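Long-range contact in actin-binding protein (Saccharomyces cerevisiae, PDB 1HQZ), which binds the sides of actin filaments, but not actin monomers, and recruits the ARP2/3 complex there, regulating ARP2/3-mediated actin assembly: residues N109-R121 / N129-A141. Sequence-based numbering, arbitrary orientation.
Sequences NLFKGYHVQVTAR and NELLMKISNAAGA
Val-116 and Val-118 of strand 116-120 pack against helix 129-136 in the N-terminal ADF-homology (cofilin-like) domain of this protein, a mixed sheet flanked by helices. The strand lies at the sheet's edge beside the parallel strand 80-86, where both valines make backbone hydrogen bonds to Ile-83, and the helix runs roughly antiparallel to it, the short axes 146° apart and 9.1 Å at closest approach.

The apolar contacts fall on alternate strand residues, whose side chains share one face of the sheet. In Val-116, CG1 is anti to the backbone N (chi1 -178°), which leaves CG2 beside that N and directed at the end of the helix. CG2 meets Ile-135 CG1 in the last turn at 4.1 Å and, just beyond it, presses on Ala-138 CB at 3.5 Å, tighter than ordinary carbon contact; the small methyl of Ala-138 suits so close an approach. Val-118 CG2 touches one branch of Leu-131, CD2, at 3.8 Å. Branched valines suit a strand and offer short, rigid methyls, whereas Leu-131 is long enough to reach across from a helical position that does not face the strand squarely. Lys-134 contributes its aliphatic part: its CB lies 4.2 Å from Val-116 CG1, the lysine chain running nearly perpendicular to the valine's.

From Asn-137 onward, the last residues of this construct pass His-115. No hydrogen bond joins the two segments; Tyr-114 O and Ala-141 O, the latter in the construct's terminal carboxylate, are two acceptors only 3.0 Å apart. ND1 of His-115 accepts from Ile-81 N, which helps hold the imidazole's rotation, and the CD2-NE2 side turns to the tail. NE2 lies 3.8 Å from Ala-141 CB, while CD2 meets the carbonyl O of Ala-139 at 3.5 Å, edge-on and near the ring plane.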
loop_
_atom_site.group_PDB
_atom_site.type_symbol
_atom_site.label_atom_id
_atom_site.label_comp_id
_atom_site.label_asym_id
_atom_site.label_seq_id
_atom_site.Cartn_x
_atom_site.Cartn_y
_atom_site.Cartn_z
ATOM N N ASN A 109 -3.356 -11.851 -3.086
ATOM C CA ASN A 109 -4.716 -11.832 -3.608
ATOM C C ASN A 109 -5.325 -10.490 -3.988
ATOM O O ASN A 109 -6.211 -10.438 -4.843
ATOM C CB ASN A 109 -5.662 -12.505 -2.610
ATOM C CG ASN A 109 -5.086 -13.777 -2.029
ATOM O OD1 ASN A 109 -4.708 -14.689 -2.756
ATOM N ND2 ASN A 109 -5.018 -13.842 -0.707
ATOM N N LEU A 110 -4.877 -9.408 -3.362
ATOM C CA LEU A 110 -5.460 -8.103 -3.652
ATOM C C LEU A 110 -4.603 -7.179 -4.523
ATOM O O LEU A 110 -4.970 -6.873 -5.659
ATOM C CB LEU A 110 -5.812 -7.405 -2.334
ATOM C CG LEU A 110 -6.588 -6.089 -2.426
ATOM C CD1 LEU A 110 -7.968 -6.345 -3.026
ATOM C CD2 LEU A 110 -6.732 -5.475 -1.035
ATOM N N PHE A 111 -3.468 -6.727 -3.991
ATOM C CA PHE A 111 -2.590 -5.831 -4.743
ATOM C C PHE A 111 -1.566 -6.615 -5.544
ATOM O O PHE A 111 -0.361 -6.401 -5.393
ATOM C CB PHE A 111 -1.863 -4.870 -3.793
ATOM C CG PHE A 111 -2.772 -3.895 -3.088
ATOM C CD1 PHE A 111 -2.326 -3.200 -1.966
ATOM C CD2 PHE A 111 -4.056 -3.646 -3.557
ATOM C CE1 PHE A 111 -3.151 -2.265 -1.325
ATOM C CE2 PHE A 111 -4.887 -2.719 -2.926
ATOM C CZ PHE A 111 -4.432 -2.026 -1.805
ATOM N N LYS A 112 -2.036 -7.521 -6.395
ATOM C CA LYS A 112 -1.132 -8.336 -7.203
ATOM C C LYS A 112 -0.404 -7.511 -8.261
ATOM O O LYS A 112 -0.913 -6.488 -8.723
ATOM C CB LYS A 112 -1.903 -9.465 -7.909
ATOM C CG LYS A 112 -2.569 -10.466 -6.979
ATOM C CD LYS A 112 -3.341 -11.534 -7.762
ATOM C CE LYS A 112 -2.385 -12.457 -8.507
ATOM N NZ LYS A 112 -1.437 -13.120 -7.564
ATOM N N GLY A 113 0.789 -7.967 -8.635
ATOM C CA GLY A 113 1.563 -7.290 -9.665
ATOM C C GLY A 113 2.532 -6.229 -9.184
ATOM O O GLY A 113 2.917 -5.351 -9.945
ATOM N N TYR A 114 2.936 -6.312 -7.924
ATOM C CA TYR A 114 3.862 -5.339 -7.353
ATOM C C TYR A 114 5.304 -5.688 -7.690
ATOM O O TYR A 114 5.648 -6.861 -7.868
ATOM C CB TYR A 114 3.691 -5.283 -5.831
ATOM C CG TYR A 114 3.933 -6.606 -5.144
ATOM C CD1 TYR A 114 5.218 -6.997 -4.771
ATOM C CD2 TYR A 114 2.881 -7.494 -4.922
ATOM C CE1 TYR A 114 5.455 -8.242 -4.195
ATOM C CE2 TYR A 114 3.103 -8.746 -4.353
ATOM C CZ TYR A 114 4.393 -9.113 -3.992
ATOM O OH TYR A 114 4.615 -10.355 -3.445
ATOM N N HIS A 115 6.147 -4.669 -7.795
ATOM C CA HIS A 115 7.546 -4.908 -8.087
ATOM C C HIS A 115 8.350 -4.863 -6.804
ATOM O O HIS A 115 9.360 -5.556 -6.674
ATOM C CB HIS A 115 8.090 -3.866 -9.062
ATOM C CG HIS A 115 7.424 -3.899 -10.397
ATOM N ND1 HIS A 115 6.294 -3.164 -10.680
ATOM C CD2 HIS A 115 7.696 -4.618 -11.512
ATOM C CE1 HIS A 115 5.899 -3.426 -11.914
ATOM N NE2 HIS A 115 6.732 -4.307 -12.441
ATOM N N VAL A 116 7.881 -4.056 -5.856
ATOM C CA VAL A 116 8.558 -3.891 -4.574
ATOM C C VAL A 116 7.583 -4.012 -3.405
ATOM O O VAL A 116 6.476 -3.465 -3.446
ATOM C CB VAL A 116 9.232 -2.517 -4.491
ATOM C CG1 VAL A 116 9.977 -2.381 -3.174
ATOM C CG2 VAL A 116 10.185 -2.338 -5.657
ATOM N N GLN A 117 8.003 -4.736 -2.372
ATOM C CA GLN A 117 7.190 -4.930 -1.179
ATOM C C GLN A 117 7.987 -4.482 0.035
ATOM O O GLN A 117 9.078 -4.982 0.282
ATOM C CB GLN A 117 6.803 -6.402 -1.002
ATOM C CG GLN A 117 5.970 -6.638 0.251
ATOM C CD GLN A 117 5.580 -8.095 0.476
ATOM O OE1 GLN A 117 4.822 -8.397 1.390
ATOM N NE2 GLN A 117 6.094 -8.996 -0.347
ATOM N N VAL A 118 7.421 -3.550 0.797
ATOM C CA VAL A 118 8.066 -3.014 1.980
ATOM C C VAL A 118 7.181 -3.090 3.221
ATOM O O VAL A 118 5.968 -2.927 3.146
ATOM C CB VAL A 118 8.469 -1.522 1.770
ATOM C CG1 VAL A 118 8.971 -0.926 3.078
ATOM C CG2 VAL A 118 9.565 -1.419 0.716
ATOM N N THR A 119 7.808 -3.357 4.359
ATOM C CA THR A 119 7.120 -3.404 5.638
ATOM C C THR A 119 7.561 -2.125 6.365
ATOM O O THR A 119 8.758 -1.816 6.438
ATOM C CB THR A 119 7.520 -4.645 6.461
ATOM O OG1 THR A 119 6.969 -5.827 5.857
ATOM C CG2 THR A 119 6.995 -4.523 7.888
ATOM N N ALA A 120 6.595 -1.365 6.872
ATOM C CA ALA A 120 6.903 -0.117 7.558
ATOM C C ALA A 120 6.184 0.008 8.894
ATOM O O ALA A 120 5.084 -0.509 9.061
ATOM C CB ALA A 120 6.539 1.055 6.660
ATOM N N ARG A 121 6.810 0.716 9.829
ATOM C CA ARG A 121 6.270 0.941 11.171
ATOM C C ARG A 121 6.125 2.426 11.492
ATOM O O ARG A 121 5.282 2.812 12.298
ATOM C CB ARG A 121 7.182 0.322 12.221
ATOM C CG ARG A 121 7.116 -1.178 12.324
ATOM C CD ARG A 121 8.149 -1.667 13.322
ATOM N NE ARG A 121 8.159 -0.846 14.533
ATOM C CZ ARG A 121 9.198 -0.122 14.936
ATOM N NH1 ARG A 121 10.323 -0.117 14.230
ATOM N NH2 ARG A 121 9.107 0.610 16.040
ATOM N N ASN A 129 13.690 8.731 -0.854
ATOM C CA ASN A 129 14.846 8.354 -1.665
ATOM C C ASN A 129 15.209 6.881 -1.530
ATOM O O ASN A 129 15.577 6.229 -2.504
ATOM C CB ASN A 129 16.049 9.229 -1.314
ATOM C CG ASN A 129 15.903 10.643 -1.842
ATOM O OD1 ASN A 129 15.617 10.848 -3.031
ATOM N ND2 ASN A 129 16.100 11.626 -0.971
ATOM N N GLU A 130 15.120 6.364 -0.315
ATOM C CA GLU A 130 15.418 4.967 -0.063
ATOM C C GLU A 130 14.473 4.085 -0.896
ATOM O O GLU A 130 14.893 3.097 -1.505
ATOM C CB GLU A 130 15.246 4.689 1.434
ATOM C CG GLU A 130 14.818 3.271 1.781
ATOM C CD GLU A 130 15.962 2.282 1.788
ATOM O OE1 GLU A 130 16.756 2.270 0.820
ATOM O OE2 GLU A 130 16.054 1.506 2.763
ATOM N N LEU A 131 13.197 4.459 -0.932
ATOM C CA LEU A 131 12.208 3.688 -1.672
ATOM C C LEU A 131 12.353 3.838 -3.181
ATOM O O LEU A 131 12.161 2.870 -3.926
ATOM C CB LEU A 131 10.791 4.080 -1.229
ATOM C CG LEU A 131 10.411 3.743 0.223
ATOM C CD1 LEU A 131 9.022 4.273 0.523
ATOM C CD2 LEU A 131 10.451 2.246 0.440
ATOM N N LEU A 132 12.683 5.043 -3.641
ATOM C CA LEU A 132 12.842 5.255 -5.072
ATOM C C LEU A 132 14.009 4.405 -5.571
ATOM O O LEU A 132 14.049 3.997 -6.734
ATOM C CB LEU A 132 13.081 6.742 -5.376
ATOM C CG LEU A 132 11.884 7.678 -5.141
ATOM C CD1 LEU A 132 12.276 9.102 -5.468
ATOM C CD2 LEU A 132 10.710 7.250 -6.009
ATOM N N MET A 133 14.950 4.126 -4.673
ATOM C CA MET A 133 16.112 3.308 -5.007
ATOM C C MET A 133 15.700 1.847 -5.119
ATOM O O MET A 133 16.104 1.148 -6.050
ATOM C CB MET A 133 17.181 3.440 -3.931
ATOM C CG MET A 133 18.418 2.636 -4.229
ATOM S SD MET A 133 19.538 2.640 -2.838
ATOM C CE MET A 133 18.871 1.232 -1.893
ATOM N N LYS A 134 14.903 1.391 -4.157
ATOM C CA LYS A 134 14.416 0.014 -4.159
ATOM C C LYS A 134 13.568 -0.229 -5.403
ATOM O O LYS A 134 13.625 -1.299 -6.012
ATOM C CB LYS A 134 13.580 -0.264 -2.907
ATOM C CG LYS A 134 14.385 -0.263 -1.630
ATOM C CD LYS A 134 13.570 -0.792 -0.465
ATOM C CE LYS A 134 14.394 -0.849 0.812
ATOM N NZ LYS A 134 13.718 -1.713 1.827
ATOM N N ILE A 135 12.789 0.780 -5.781
ATOM C CA ILE A 135 11.925 0.683 -6.951
ATOM C C ILE A 135 12.786 0.577 -8.207
ATOM O O ILE A 135 12.521 -0.236 -9.098
ATOM C CB ILE A 135 10.983 1.914 -7.020
ATOM C CG1 ILE A 135 9.906 1.785 -5.939
ATOM C CG2 ILE A 135 10.360 2.041 -8.398
ATOM C CD1 ILE A 135 9.004 2.977 -5.819
ATOM N N SER A 136 13.832 1.385 -8.262
ATOM C CA SER A 136 14.730 1.374 -9.398
ATOM C C SER A 136 15.482 0.046 -9.546
ATOM O O SER A 136 15.709 -0.401 -10.668
ATOM C CB SER A 136 15.722 2.532 -9.288
ATOM O OG SER A 136 16.640 2.496 -10.365
ATOM N N ASN A 137 15.848 -0.587 -8.430
ATOM C CA ASN A 137 16.561 -1.872 -8.456
ATOM C C ASN A 137 15.640 -3.105 -8.472
ATOM O O ASN A 137 16.107 -4.245 -8.354
ATOM C CB ASN A 137 17.495 -2.000 -7.247
ATOM C CG ASN A 137 18.654 -1.025 -7.296
ATOM O OD1 ASN A 137 19.211 -0.763 -8.363
ATOM N ND2 ASN A 137 19.033 -0.494 -6.139
ATOM N N ALA A 138 14.341 -2.884 -8.623
ATOM C CA ALA A 138 13.383 -3.985 -8.612
ATOM C C ALA A 138 13.407 -4.876 -9.852
ATOM O O ALA A 138 13.739 -4.425 -10.948
ATOM C CB ALA A 138 11.980 -3.431 -8.411
ATOM N N ALA A 139 13.050 -6.145 -9.663
ATOM C CA ALA A 139 12.975 -7.109 -10.764
ATOM C C ALA A 139 11.550 -7.043 -11.340
ATOM O O ALA A 139 10.832 -6.072 -11.104
ATOM C CB ALA A 139 13.277 -8.520 -10.257
ATOM N N GLY A 140 11.142 -8.072 -12.082
ATOM C CA GLY A 140 9.808 -8.084 -12.667
ATOM C C GLY A 140 8.651 -8.197 -11.679
ATOM O O GLY A 140 8.847 -8.513 -10.499
ATOM N N ALA A 141 7.439 -7.949 -12.175
ATOM C CA ALA A 141 6.211 -8.004 -11.373
ATOM C C ALA A 141 5.987 -9.359 -10.701
ATOM O O ALA A 141 5.681 -9.377 -9.483
ATOM C CB ALA A 141 5.009 -7.660 -12.249
ATOM O OXT ALA A 141 6.098 -10.386 -11.411
#